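Local atomic coordinates of cephalosporin acylase (Bacillus halodurans, PDB entry 2NLZ), a protein that probably hydrolyses amide bonds of cephalosporin-type or gamma-glutamyl substrates, as a member of the gamma-glutamyltranspeptidase family of Ntn hydrolases. Residues Gly24-Ser29 against Ala36-Leu41; Thr156-Lys161 against Pro530-Gln535; Glu250-Ile255 against Glu266-Gly271; Asp258-Arg263 against Asn454-Gly459; Asn377-Gly382 against Arg397-Ser402. The protein carries 1 engineered substitution. All coordinates share one frame; numbering follows the deposited sequence.

Contact 1 of 5, residues Gly24-Ser29 against Ala36-Leu41; sequences GMVATS and AGLDIL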
# COMPACT_ATOMS: atom_id res chain seq x y z
N GLY D 24 -30.93 -19.85 -0.92
CA GLY D 24 -30.61 -19.67 0.48
C GLY D 24 -29.21 -19.17 0.73
O GLY D 24 -28.28 -19.50 -0.00
N MET D 25 -29.06 -18.38 1.79
CA MET D 25 -27.78 -17.81 2.16
C MET D 25 -27.72 -17.55 3.66
O MET D 25 -28.67 -17.04 4.26
CB MET D 25 -27.53 -16.51 1.40
CG MET D 25 -26.12 -15.95 1.56
SD MET D 25 -25.84 -14.48 0.56
CE MET D 25 -25.48 -15.21 -1.02
N VAL D 26 -26.59 -17.92 4.25
CA VAL D 26 -26.36 -17.66 5.66
C VAL D 26 -25.02 -16.96 5.79
O VAL D 26 -24.04 -17.37 5.15
CB VAL D 26 -26.36 -18.96 6.48
CG1 VAL D 26 -26.08 -18.68 7.94
CG2 VAL D 26 -27.69 -19.64 6.36
N ALA D 27 -24.99 -15.88 6.57
CA ALA D 27 -23.80 -15.09 6.77
C ALA D 27 -23.61 -14.79 8.26
O ALA D 27 -24.43 -14.09 8.88
CB ALA D 27 -23.86 -13.82 5.95
N THR D 28 -22.54 -15.32 8.81
CA THR D 28 -22.25 -15.14 10.23
C THR D 28 -20.75 -15.30 10.55
O THR D 28 -19.94 -15.64 9.68
CB THR D 28 -23.09 -16.10 11.11
OG1 THR D 28 -22.96 -15.72 12.49
CG2 THR D 28 -22.65 -17.56 10.89
N SER D 29 -20.43 -15.07 11.82
CA SER D 29 -19.07 -15.01 12.30
C SER D 29 -18.45 -16.35 12.67
O SER D 29 -17.33 -16.39 13.17
CB SER D 29 -19.01 -14.08 13.51
OG SER D 29 -19.78 -14.61 14.57
N ALA D 36 -24.77 -24.72 10.06
CA ALA D 36 -26.01 -25.10 10.73
C ALA D 36 -27.23 -24.57 10.00
O ALA D 36 -28.17 -25.32 9.73
CB ALA D 36 -26.00 -24.63 12.19
N GLY D 37 -27.21 -23.28 9.68
CA GLY D 37 -28.31 -22.65 8.95
C GLY D 37 -28.52 -23.25 7.57
O GLY D 37 -29.65 -23.33 7.08
N LEU D 38 -27.43 -23.67 6.94
CA LEU D 38 -27.50 -24.38 5.68
C LEU D 38 -28.15 -25.75 5.82
O LEU D 38 -28.99 -26.12 5.00
CB LEU D 38 -26.11 -24.53 5.09
CG LEU D 38 -25.73 -23.59 3.94
CD1 LEU D 38 -26.21 -22.16 4.16
CD2 LEU D 38 -24.24 -23.65 3.75
N ASP D 39 -27.76 -26.49 6.85
CA ASP D 39 -28.32 -27.82 7.11
C ASP D 39 -29.81 -27.75 7.41
O ASP D 39 -30.55 -28.69 7.10
CB ASP D 39 -27.61 -28.49 8.28
CG ASP D 39 -26.17 -28.81 7.98
OD1 ASP D 39 -25.44 -29.18 8.93
OD2 ASP D 39 -25.76 -28.68 6.79
N ILE D 40 -30.25 -26.64 8.01
CA ILE D 40 -31.65 -26.48 8.34
C ILE D 40 -32.45 -26.11 7.10
O ILE D 40 -33.57 -26.59 6.91
CB ILE D 40 -31.84 -25.48 9.50
CG1 ILE D 40 -32.01 -26.25 10.81
CG2 ILE D 40 -33.07 -24.62 9.30
CD1 ILE D 40 -30.82 -27.14 11.16
N LEU D 41 -31.85 -25.28 6.25
CA LEU D 41 -32.41 -24.98 4.94
C LEU D 41 -32.59 -26.28 4.15
O LEU D 41 -33.64 -26.49 3.54
CB LEU D 41 -31.51 -23.98 4.20
CG LEU D 41 -31.85 -22.49 4.04
CD1 LEU D 41 -32.87 -21.97 5.02
CD2 LEU D 41 -30.58 -21.66 4.15

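Contact 2 of 5, residues Thr156-Lys161 against Pro530-Gln535; sequences TPTLAK and PRTDGQ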
# COMPACT_ATOMS: atom_id res chain seq x y z
N THR D 156 -10.57 -22.09 17.00
CA THR D 156 -9.80 -21.29 16.05
C THR D 156 -8.93 -20.27 16.81
O THR D 156 -9.27 -19.89 17.93
CB THR D 156 -10.73 -20.58 15.02
OG1 THR D 156 -11.41 -19.50 15.65
CG2 THR D 156 -11.76 -21.57 14.42
N PRO D 157 -7.78 -19.85 16.21
CA PRO D 157 -6.84 -18.90 16.81
C PRO D 157 -7.46 -17.62 17.36
O PRO D 157 -7.06 -17.14 18.43
CB PRO D 157 -5.92 -18.54 15.65
CG PRO D 157 -5.95 -19.71 14.77
CD PRO D 157 -7.32 -20.31 14.89
N THR D 158 -8.42 -17.06 16.63
CA THR D 158 -9.07 -15.81 17.02
C THR D 158 -9.92 -16.01 18.27
O THR D 158 -9.80 -15.24 19.23
CB THR D 158 -9.95 -15.26 15.88
OG1 THR D 158 -9.23 -15.32 14.65
CG2 THR D 158 -10.36 -13.81 16.16
N LEU D 159 -10.75 -17.05 18.26
CA LEU D 159 -11.55 -17.42 19.42
C LEU D 159 -10.63 -17.72 20.61
O LEU D 159 -10.92 -17.32 21.74
CB LEU D 159 -12.44 -18.61 19.09
CG LEU D 159 -13.37 -19.14 20.19
CD1 LEU D 159 -14.46 -18.14 20.47
CD2 LEU D 159 -13.96 -20.46 19.76
N ALA D 160 -9.51 -18.39 20.34
CA ALA D 160 -8.54 -18.75 21.38
C ALA D 160 -7.95 -17.53 22.08
O ALA D 160 -7.68 -17.58 23.27
CB ALA D 160 -7.42 -19.59 20.80
N LYS D 161 -7.76 -16.45 21.33
CA LYS D 161 -7.22 -15.22 21.88
C LYS D 161 -8.16 -14.59 22.91
O LYS D 161 -7.73 -14.23 24.01
CB LYS D 161 -6.95 -14.21 20.76
CG LYS D 161 -6.29 -12.90 21.24
CD LYS D 161 -6.84 -11.66 20.52
CE LYS D 161 -6.26 -11.47 19.12
NZ LYS D 161 -6.77 -10.23 18.46
N PRO D 530 -14.29 -9.54 6.97
CA PRO D 530 -12.95 -10.07 6.74
C PRO D 530 -12.06 -10.04 8.00
O PRO D 530 -11.14 -10.85 8.10
CB PRO D 530 -12.40 -9.16 5.65
CG PRO D 530 -13.15 -7.89 5.78
CD PRO D 530 -14.49 -8.23 6.34
N ARG D 531 -12.33 -9.15 8.95
CA ARG D 531 -11.50 -9.04 10.15
C ARG D 531 -11.54 -10.23 11.13
O ARG D 531 -10.89 -10.20 12.18
CB ARG D 531 -11.82 -7.75 10.90
CG ARG D 531 -11.46 -6.51 10.14
CD ARG D 531 -12.21 -5.32 10.67
NE ARG D 531 -12.12 -4.16 9.78
CZ ARG D 531 -12.83 -4.00 8.67
NH1 ARG D 531 -13.68 -4.93 8.28
NH2 ARG D 531 -12.68 -2.91 7.94
N THR D 532 -12.30 -11.28 10.79
CA THR D 532 -12.50 -12.41 11.67
C THR D 532 -12.71 -13.71 10.88
O THR D 532 -12.70 -13.69 9.65
CB THR D 532 -13.68 -12.14 12.64
OG1 THR D 532 -13.71 -13.11 13.69
CG2 THR D 532 -15.01 -12.14 11.91
N ASP D 533 -12.85 -14.83 11.59
CA ASP D 533 -13.28 -16.11 11.02
C ASP D 533 -14.74 -15.93 10.72
O ASP D 533 -15.45 -15.28 11.47
CB ASP D 533 -13.18 -17.25 12.03
CG ASP D 533 -11.80 -17.37 12.66
OD1 ASP D 533 -10.82 -17.60 11.92
OD2 ASP D 533 -11.72 -17.28 13.90
N GLY D 534 -15.22 -16.51 9.64
CA GLY D 534 -16.63 -16.35 9.29
C GLY D 534 -16.90 -16.71 7.84
O GLY D 534 -15.97 -17.01 7.07
N GLN D 535 -18.17 -16.66 7.46
CA GLN D 535 -18.52 -17.17 6.16
C GLN D 535 -19.83 -16.61 5.69
O GLN D 535 -20.74 -16.43 6.50
CB GLN D 535 -18.63 -18.69 6.25
CG GLN D 535 -18.37 -19.42 4.97
CD GLN D 535 -18.47 -20.92 5.14
OE1 GLN D 535 -19.45 -21.43 5.67
NE2 GLN D 535 -17.44 -21.63 4.70

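Contact 3 of 5, residues Glu250-Ile255 against Glu266-Gly271; sequences EWVEPI and EIPPNG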
# COMPACT_ATOMS: atom_id res chain seq x y z
N GLU D 250 -41.35 -9.60 22.87
CA GLU D 250 -42.36 -8.65 22.44
C GLU D 250 -42.18 -8.33 20.96
O GLU D 250 -41.12 -7.87 20.54
CB GLU D 250 -42.29 -7.37 23.29
CG GLU D 250 -43.14 -6.19 22.80
CD GLU D 250 -43.12 -5.01 23.76
OE1 GLU D 250 -43.19 -5.25 24.99
OE2 GLU D 250 -43.05 -3.85 23.30
N TRP D 251 -43.22 -8.59 20.17
CA TRP D 251 -43.23 -8.11 18.80
C TRP D 251 -43.46 -6.61 18.85
O TRP D 251 -44.44 -6.13 19.42
CB TRP D 251 -44.30 -8.79 17.96
CG TRP D 251 -43.99 -10.21 17.72
CD1 TRP D 251 -44.51 -11.28 18.39
CD2 TRP D 251 -43.07 -10.73 16.77
NE1 TRP D 251 -43.97 -12.45 17.89
CE2 TRP D 251 -43.09 -12.13 16.89
CE3 TRP D 251 -42.24 -10.14 15.81
CZ2 TRP D 251 -42.30 -12.97 16.10
CZ3 TRP D 251 -41.46 -10.97 15.02
CH2 TRP D 251 -41.49 -12.37 15.17
N VAL D 252 -42.52 -5.88 18.28
CA VAL D 252 -42.51 -4.44 18.38
C VAL D 252 -42.44 -3.89 16.95
O VAL D 252 -42.05 -4.61 16.03
CB VAL D 252 -41.36 -3.98 19.33
CG1 VAL D 252 -40.01 -4.07 18.66
CG2 VAL D 252 -41.63 -2.60 19.93
N GLU D 253 -42.88 -2.65 16.76
CA GLU D 253 -42.99 -2.07 15.41
C GLU D 253 -41.72 -1.33 14.99
O GLU D 253 -41.36 -0.30 15.59
CB GLU D 253 -44.22 -1.15 15.33
CG GLU D 253 -44.58 -0.65 13.92
CD GLU D 253 -45.09 -1.76 13.01
OE1 GLU D 253 -45.82 -2.66 13.49
OE2 GLU D 253 -44.76 -1.72 11.80
N PRO D 254 -41.03 -1.85 13.95
CA PRO D 254 -39.76 -1.26 13.47
C PRO D 254 -39.90 0.18 12.98
O PRO D 254 -40.95 0.56 12.43
CB PRO D 254 -39.36 -2.18 12.30
CG PRO D 254 -40.60 -2.90 11.92
CD PRO D 254 -41.43 -3.03 13.17
N ILE D 255 -38.85 0.96 13.22
CA ILE D 255 -38.78 2.38 12.85
C ILE D 255 -37.80 2.59 11.69
O ILE D 255 -36.86 1.80 11.52
CB ILE D 255 -38.33 3.25 14.04
CG1 ILE D 255 -37.08 2.66 14.71
CG2 ILE D 255 -39.49 3.42 15.04
CD1 ILE D 255 -36.46 3.57 15.76
N GLU D 266 -34.54 -0.00 11.86
CA GLU D 266 -33.97 -0.46 13.11
C GLU D 266 -35.12 -0.88 14.04
O GLU D 266 -36.28 -0.49 13.84
CB GLU D 266 -33.18 0.68 13.78
CG GLU D 266 -32.01 1.24 12.98
CD GLU D 266 -30.75 0.38 13.02
OE1 GLU D 266 -30.63 -0.50 13.91
OE2 GLU D 266 -29.88 0.59 12.15
N ILE D 267 -34.80 -1.69 15.05
CA ILE D 267 -35.68 -1.92 16.19
C ILE D 267 -35.84 -0.59 16.95
O ILE D 267 -34.84 0.12 17.15
CB ILE D 267 -35.08 -2.98 17.14
CG1 ILE D 267 -34.96 -4.34 16.43
CG2 ILE D 267 -35.86 -3.07 18.46
CD1 ILE D 267 -36.26 -4.89 15.85
N PRO D 268 -37.08 -0.24 17.35
CA PRO D 268 -37.36 0.93 18.18
C PRO D 268 -36.76 0.85 19.59
O PRO D 268 -36.39 -0.24 20.01
CB PRO D 268 -38.90 0.92 18.27
CG PRO D 268 -39.26 -0.47 18.07
CD PRO D 268 -38.31 -0.97 17.02
N PRO D 269 -36.65 1.99 20.28
CA PRO D 269 -36.16 2.14 21.65
C PRO D 269 -36.44 1.02 22.64
O PRO D 269 -37.36 0.22 22.48
CB PRO D 269 -36.81 3.44 22.09
CG PRO D 269 -36.69 4.27 20.88
CD PRO D 269 -36.96 3.32 19.72
N ASN D 270 -35.66 1.08 23.72
CA ASN D 270 -35.04 -0.07 24.35
C ASN D 270 -33.71 -0.23 23.57
O ASN D 270 -32.64 0.05 24.11
CB ASN D 270 -35.94 -1.32 24.31
CG ASN D 270 -35.44 -2.46 25.22
OD1 ASN D 270 -35.95 -3.57 25.14
ND2 ASN D 270 -34.45 -2.18 26.07
N GLY D 271 -33.79 -0.60 22.29
CA GLY D 271 -32.61 -0.71 21.42
C GLY D 271 -32.11 0.63 20.92
O GLY D 271 -32.89 1.58 20.80

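Contact 4 of 5, residues Asp258-Arg263 against Asn454-Gly459; sequences DYRGYR and NTIDFG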
# COMPACT_ATOMS: atom_id res chain seq x y z
N ASP D 258 -36.17 7.74 5.63
CA ASP D 258 -35.94 7.74 4.19
C ASP D 258 -34.53 8.24 3.96
O ASP D 258 -34.25 9.41 4.21
CB ASP D 258 -36.94 8.62 3.45
CG ASP D 258 -36.82 8.49 1.94
OD1 ASP D 258 -35.85 9.02 1.35
OD2 ASP D 258 -37.71 7.86 1.33
N TYR D 259 -33.65 7.36 3.50
CA TYR D 259 -32.30 7.77 3.13
C TYR D 259 -32.07 7.64 1.63
O TYR D 259 -31.69 6.58 1.11
CB TYR D 259 -31.22 7.00 3.93
CG TYR D 259 -29.86 7.65 3.82
CD1 TYR D 259 -29.55 8.78 4.56
CD2 TYR D 259 -28.90 7.14 2.95
CE1 TYR D 259 -28.32 9.40 4.45
CE2 TYR D 259 -27.66 7.74 2.83
CZ TYR D 259 -27.37 8.88 3.58
OH TYR D 259 -26.14 9.50 3.48
N ARG D 260 -32.32 8.76 0.94
CA ARG D 260 -32.10 8.90 -0.50
C ARG D 260 -32.87 7.87 -1.31
O ARG D 260 -32.32 7.26 -2.23
CB ARG D 260 -30.60 8.88 -0.83
CG ARG D 260 -29.77 9.56 0.23
CD ARG D 260 -28.49 10.09 -0.31
NE ARG D 260 -27.65 10.61 0.76
CZ ARG D 260 -27.64 11.88 1.15
NH1 ARG D 260 -28.44 12.76 0.57
NH2 ARG D 260 -26.83 12.27 2.13
N GLY D 261 -34.14 7.67 -0.93
CA GLY D 261 -35.05 6.76 -1.63
C GLY D 261 -35.23 5.42 -0.94
O GLY D 261 -36.32 4.81 -1.00
N TYR D 262 -34.16 4.96 -0.30
CA TYR D 262 -34.17 3.73 0.49
C TYR D 262 -34.78 4.02 1.86
O TYR D 262 -34.89 5.18 2.27
CB TYR D 262 -32.73 3.21 0.67
CG TYR D 262 -32.06 2.71 -0.59
CD1 TYR D 262 -32.00 1.34 -0.86
CD2 TYR D 262 -31.48 3.60 -1.51
CE1 TYR D 262 -31.38 0.87 -2.02
CE2 TYR D 262 -30.87 3.14 -2.67
CZ TYR D 262 -30.82 1.77 -2.91
OH TYR D 262 -30.22 1.29 -4.05
N ARG D 263 -35.18 2.96 2.56
CA ARG D 263 -35.56 3.09 3.96
C ARG D 263 -34.67 2.21 4.84
O ARG D 263 -34.53 1.01 4.61
CB ARG D 263 -37.04 2.78 4.17
CG ARG D 263 -37.98 3.77 3.49
CD ARG D 263 -39.33 3.84 4.19
NE ARG D 263 -39.29 4.64 5.42
CZ ARG D 263 -39.54 5.94 5.47
NH1 ARG D 263 -39.84 6.62 4.37
NH2 ARG D 263 -39.48 6.58 6.63
N ASN D 454 -21.85 3.54 2.65
CA ASN D 454 -21.07 2.74 1.70
C ASN D 454 -21.95 2.10 0.64
O ASN D 454 -21.55 1.94 -0.50
CB ASN D 454 -20.26 1.66 2.43
CG ASN D 454 -19.15 2.24 3.29
OD1 ASN D 454 -18.84 3.44 3.23
ND2 ASN D 454 -18.54 1.40 4.13
N THR D 455 -23.17 1.73 1.03
CA THR D 455 -24.08 1.06 0.12
C THR D 455 -24.90 2.04 -0.72
O THR D 455 -24.86 1.98 -1.96
CB THR D 455 -25.00 0.10 0.88
OG1 THR D 455 -24.18 -0.85 1.57
CG2 THR D 455 -25.89 -0.66 -0.08
N ILE D 456 -25.59 2.95 -0.05
CA ILE D 456 -26.50 3.87 -0.74
C ILE D 456 -25.75 5.01 -1.44
O ILE D 456 -25.91 5.23 -2.64
CB ILE D 456 -27.59 4.41 0.23
CG1 ILE D 456 -28.52 3.26 0.67
CG2 ILE D 456 -28.36 5.56 -0.40
CD1 ILE D 456 -29.05 3.39 2.09
N ASP D 457 -24.91 5.71 -0.69
CA ASP D 457 -24.19 6.86 -1.22
C ASP D 457 -23.06 6.49 -2.16
O ASP D 457 -22.82 7.19 -3.13
CB ASP D 457 -23.62 7.70 -0.10
CG ASP D 457 -24.69 8.32 0.74
OD1 ASP D 457 -25.67 8.84 0.15
OD2 ASP D 457 -24.56 8.28 1.98
N PHE D 458 -22.36 5.41 -1.86
CA PHE D 458 -21.11 5.18 -2.56
C PHE D 458 -21.06 3.91 -3.41
O PHE D 458 -20.05 3.63 -4.07
CB PHE D 458 -19.94 5.28 -1.58
CG PHE D 458 -20.00 6.51 -0.71
CD1 PHE D 458 -20.18 7.78 -1.28
CD2 PHE D 458 -19.88 6.42 0.66
CE1 PHE D 458 -20.24 8.91 -0.49
CE2 PHE D 458 -19.93 7.56 1.46
CZ PHE D 458 -20.11 8.81 0.87
N GLY D 459 -22.17 3.16 -3.41
CA GLY D 459 -22.38 2.05 -4.35
C GLY D 459 -21.42 0.87 -4.25
O GLY D 459 -21.14 0.20 -5.26

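Contact 5 of 5, residues Asn377-Gly382 against Arg397-Ser402; sequences NYMGFG and RGHNFS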
# COMPACT_ATOMS: atom_id res chain seq x y z
N ASN D 377 -24.34 -11.45 25.33
CA ASN D 377 -24.24 -11.43 26.78
C ASN D 377 -23.72 -10.08 27.28
O ASN D 377 -23.24 -9.97 28.41
CB ASN D 377 -23.31 -12.55 27.24
CG ASN D 377 -24.08 -13.77 27.70
OD1 ASN D 377 -25.28 -13.85 27.51
ND2 ASN D 377 -23.37 -14.73 28.31
N TYR D 378 -23.84 -9.07 26.43
CA TYR D 378 -23.21 -7.76 26.61
C TYR D 378 -21.68 -7.87 26.63
O TYR D 378 -21.06 -7.96 25.57
CB TYR D 378 -23.78 -7.00 27.80
CG TYR D 378 -23.31 -5.58 27.92
CD1 TYR D 378 -23.18 -4.76 26.80
CD2 TYR D 378 -23.00 -5.03 29.17
CE1 TYR D 378 -22.74 -3.44 26.92
CE2 TYR D 378 -22.57 -3.72 29.29
CZ TYR D 378 -22.44 -2.93 28.17
OH TYR D 378 -22.01 -1.63 28.31
N MET D 379 -21.08 -7.89 27.81
CA MET D 379 -19.62 -7.92 27.88
C MET D 379 -19.02 -9.32 27.78
O MET D 379 -18.87 -10.01 28.78
CB MET D 379 -19.14 -7.21 29.14
CG MET D 379 -19.31 -5.72 29.08
SD MET D 379 -18.78 -4.88 30.57
CE MET D 379 -18.76 -3.18 30.00
N GLY D 380 -18.66 -9.72 26.56
CA GLY D 380 -17.97 -10.97 26.32
C GLY D 380 -18.76 -12.17 26.80
O GLY D 380 -19.84 -12.45 26.28
N PHE D 381 -18.24 -12.86 27.81
CA PHE D 381 -18.91 -14.00 28.42
C PHE D 381 -20.12 -13.55 29.24
O PHE D 381 -21.02 -14.34 29.54
CB PHE D 381 -17.93 -14.78 29.30
CG PHE D 381 -17.09 -15.78 28.55
CD1 PHE D 381 -17.57 -17.06 28.29
CD2 PHE D 381 -15.82 -15.44 28.12
CE1 PHE D 381 -16.80 -17.99 27.60
CE2 PHE D 381 -15.05 -16.37 27.43
CZ PHE D 381 -15.54 -17.65 27.18
N GLY D 382 -20.14 -12.27 29.60
CA GLY D 382 -21.25 -11.70 30.35
C GLY D 382 -20.90 -11.44 31.80
O GLY D 382 -19.84 -10.90 32.10
N ARG D 397 -26.15 -7.48 30.99
CA ARG D 397 -26.86 -6.35 30.37
C ARG D 397 -27.30 -5.21 31.30
O ARG D 397 -27.31 -4.07 30.89
CB ARG D 397 -28.06 -6.86 29.57
CG ARG D 397 -28.78 -5.80 28.76
CD ARG D 397 -27.86 -5.04 27.83
NE ARG D 397 -27.17 -5.91 26.89
CZ ARG D 397 -26.45 -5.46 25.87
NH1 ARG D 397 -26.33 -4.15 25.66
NH2 ARG D 397 -25.86 -6.33 25.05
N GLY D 398 -27.62 -5.53 32.55
CA GLY D 398 -28.02 -4.53 33.54
C GLY D 398 -26.95 -3.49 33.87
O GLY D 398 -27.25 -2.46 34.47
N HIS D 399 -25.71 -3.76 33.47
CA HIS D 399 -24.61 -2.82 33.61
C HIS D 399 -24.85 -1.51 32.84
O HIS D 399 -24.26 -0.48 33.16
CB HIS D 399 -23.30 -3.48 33.18
CG HIS D 399 -22.09 -2.61 33.32
ND1 HIS D 399 -21.40 -2.49 34.51
CD2 HIS D 399 -21.45 -1.82 32.43
CE1 HIS D 399 -20.38 -1.67 34.33
NE2 HIS D 399 -20.39 -1.25 33.08
N ASN D 400 -25.73 -1.56 31.83
CA ASN D 400 -26.08 -0.39 31.01
C ASN D 400 -26.97 0.63 31.73
O ASN D 400 -27.06 1.79 31.30
CB ASN D 400 -26.77 -0.84 29.71
CG ASN D 400 -25.80 -1.05 28.57
OD1 ASN D 400 -24.99 -0.18 28.25
ND2 ASN D 400 -25.89 -2.22 27.93
N PHE D 401 -27.63 0.20 32.80
CA PHE D 401 -28.52 1.07 33.57
C PHE D 401 -27.74 2.18 34.26
O PHE D 401 -26.62 1.98 34.72
CB PHE D 401 -29.25 0.27 34.65
CG PHE D 401 -30.48 -0.47 34.16
CD1 PHE D 401 -31.60 0.22 33.71
CD2 PHE D 401 -30.52 -1.87 34.19
CE1 PHE D 401 -32.73 -0.46 33.28
CE2 PHE D 401 -31.65 -2.55 33.77
CZ PHE D 401 -32.75 -1.85 33.31
N SER D 402 -28.35 3.36 34.33
CA SER D 402 -27.77 4.49 35.05
C SER D 402 -28.25 4.48 36.49
O SER D 402 -29.37 4.06 36.77
CB SER D 402 -28.17 5.81 34.38
OG SER D 402 -27.49 6.92 34.95

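Contact 1 of 5, residues Gly24-Ser29 against Ala36-Leu41
Val26 meets the helix through one methyl, CG2, which lies 3.7 Å from Leu38 CD1 and 3.9 Å from the carbonyl carbon C of Gly37. The same methyl comes within 4.2 Å of Leu41 CD2, so one branch of the valine touches two successive turns of helix 31-42. CG2 stands anti to the carbonyl carbon, beside the backbone N (chi1, measured to CG1, is 178°), and is the branch that meets the helix. Val26 and Leu38 run alongside each other, pointing opposite ways, methyl beside methyl. Further along, Leu41 CD2 sits 4.2 Å from Gly24 CA, where the strand offers bare backbone. Gly37 does the same for the helix, and the CA atoms of Val26 and Gly37 are 6.3 Å apart. No hydrogen bond crosses, and every touching residue is buried. The strand and helix segments run nearly antiparallel, at 161°, with axes 8.2 Å apart. Val26 also touches Thr54 of helix 47-61 and Ala34. Leu38 packs on Gln35 of the second subunit, whose Lys42 pairs with Asp39. Strands 359-365 and 535-538 flank strand 24-28 with backbone bonds, while Met25 faces away from the helix and touches Ile515. A helix on one face of the sheet and strand 512-517 of the facing sheet on the other are consistent with the alpha-beta-beta-alpha sandwich of Ntn hydrolases.

Contact 2 of 5, residues Thr156-Lys161 against Pro530-Gln535
Asp533 OD2 takes hydrogen bonds from two threonine hydroxyls at the start of helix 157-173. The firmer one is from Thr156 OG1 at 2.8 Å, reaching the oxygen from well above the carboxylate plane, 53° out of it. Thr158 OG1 gives a weak second bond to Asp533 OD2 at 3.3 Å. Thr158 reaches it because its hydroxyl stands beside the backbone N (chi1 -46°), with CG2 turned the other way. Thr156 is the N-cap residue, and its bond to Asp533 places the carboxylate off the amino end of the helix, where the helix dipole would probably favour its negative charge. The other oxygen of Asp533, OD1, accepts from Asn17 ND2 of the second subunit, which accounts for both oxygens of this buried group. Around the polar core the packing is thin: Thr158 CG2 is 4.2 Å from Thr532 OG1. Pro157 and Thr158 lean on Tyr20 and Asn17 of the second subunit. The arrangement is the N-terminal end of helix 157-173, with Thr156 as N-cap, tied by a shared aspartate to the loop between strands 524-528 and 535-538, right at the subunit interface.

Contact 3 of 5, residues Glu250-Ile255 against Glu266-Gly271
Ile255 and Glu266 form an antiparallel hydrogen-bonded pair, Ile255 N to Glu266 O and Glu266 N to Ile255 O both measuring 3.0 Å. Beyond this pair the chain swings off: residues 266-269 run 115° from residues 252-255, and Pro268 and Pro269 bring no N-H to continue the ladder. Side chains take over from there. The Pro268 ring is wedged between two residues of the other segment. On one side, Val252 CG2 lies 3.7 Å from Pro268 CG, the two side chains lying alongside with opposite headings; on the other, Ile255 CG2 rests 4.1 Å from Pro268 CB. Ile255 CG1 stands between the backbone N and the carbonyl carbon (chi1 49°), which carries CD1 over the proline backbone, 3.7 Å from Pro268 CA, and on to Pro269 CD at 4.0 Å. Val252 CG1 also comes within 4.3 Å of Ile267 CG2. Ile255 and Glu266 share one face, against Leu277 of helix 274-283. The Glu266 carboxylate leads away from this contact and is hydrogen-bonded through OE2 to His448 ND1. Ile267 instead packs on Phe73 and Leu75 of strand 71-78. This is the open end of the beta-hairpin made by strands 250-259 and 262-266, where the second strand leaves the sheet through a proline pair on its way to helix 274-283.

Contact 4 of 5, residues Asp258-Arg263 against Asn454-Gly459
Tyr259 reaches Asp457 with its hydroxyl, OH hydrogen-bonding to OD2, which lies in the ring plane at its edge; the modelled 2.5 Å is very short, and its exact length is doubtful at this resolution. The ring stands anti to the backbone N (chi1 -166°), which puts CD2 against Ile456 CG2 at 3.7 Å and the hydroxyl at Asp457. A phenylalanine here would probably leave Asp457 OD2 without its hydroxyl partner and Arg260 NH2 with one acceptor fewer. Arg260 runs extended from CG to NE, its CG over one face of the Tyr259 ring. Its NE makes a salt bridge to Asp457 OD1, 2.7 Å apart with a weak, bent hydrogen bond, while NH2 bonds to Tyr259 OH at 3.2 Å and to Phe286 O. The two carboxylate oxygens are thus divided between tyrosine and arginine. Tyr259 to Tyr262 is a type I' turn, the tip of the beta-hairpin of strands 250-259 and 262-266; Gly261 N bonds to Asp258 OD1 at 3.2 Å, an Asx motif pinning it. At Tyr262, Ile456 CG1 sits over the ring, 3.9 Å from the centroid and 21° off the normal, a CH-pi contact. Lys428 makes a cation-pi contact with the same ring.

Contact 5 of 5, residues Asn377-Gly382 against Arg397-Ser402
Tyr378 places ring atom CD1 over one face of the Arg397 guanidinium, CD1 to NH1 being 3.4 Å. The two planes are 45° apart, so the overlap is tilted and off-centre, not a flat stack. Arg397 gets there by folding: its chain bends twice (chi2 54°, chi3 59°), bringing NH2 to 3.4 Å from Tyr378 CA. Its NH1 is also hydrogen-bonded to Thr420 OG1, which helps fix the group's rotation. The rest of the tyrosine ring is boxed in. The side-chain amide of Asn400 lies above one face, and CG of the neighbouring Met379 lies 3.7 Å above the opposite one. His399 comes in at the ring's edge, near its plane, with CD2 3.8 Å from Tyr378 CE2. Met379, extended beyond CG, brings CE to 3.9 Å from His399 CD2 and its sulfur SD above the imidazole, 4.8 Å from the centroid, a Met-aromatic contact at a distance. Replacing Tyr378 with an alanine would probably open a gap between Met379 and Asn400 and give the Arg397 guanidinium more freedom to turn. Behind the tyrosine, a type II' turn from Met379 to Gly382 is braced by Asn377 ND2 bonding to Phe381 O at 2.7 Å. The chemistry implies two loops held largely by van der Waals contact of tilted flat groups, with Thr420 anchoring the arginine from outside.

Contacts 1 and 2 meet directly: Thr28 O and Gln535 N are 3.0 Å apart, a probable hydrogen bond that joins strand 24-28 to strand 535-538. Both also touch the second subunit, as contact 4 does, so three of the five border that subunit. Contacts 3 and 4 sit at the two ends of one hairpin, strands 250-259 and 262-266, with centres 21 Å apart. Contact 5 is a loop pair away from that interface, its nearest atoms about 7 Å from contact 2 and from contact 3, while its centre is 32 Å from that of contact 4, across the centre of the chain. Contact 2 ties residues far apart in sequence, and contacts 3, 4 and 5 all fall between its segments.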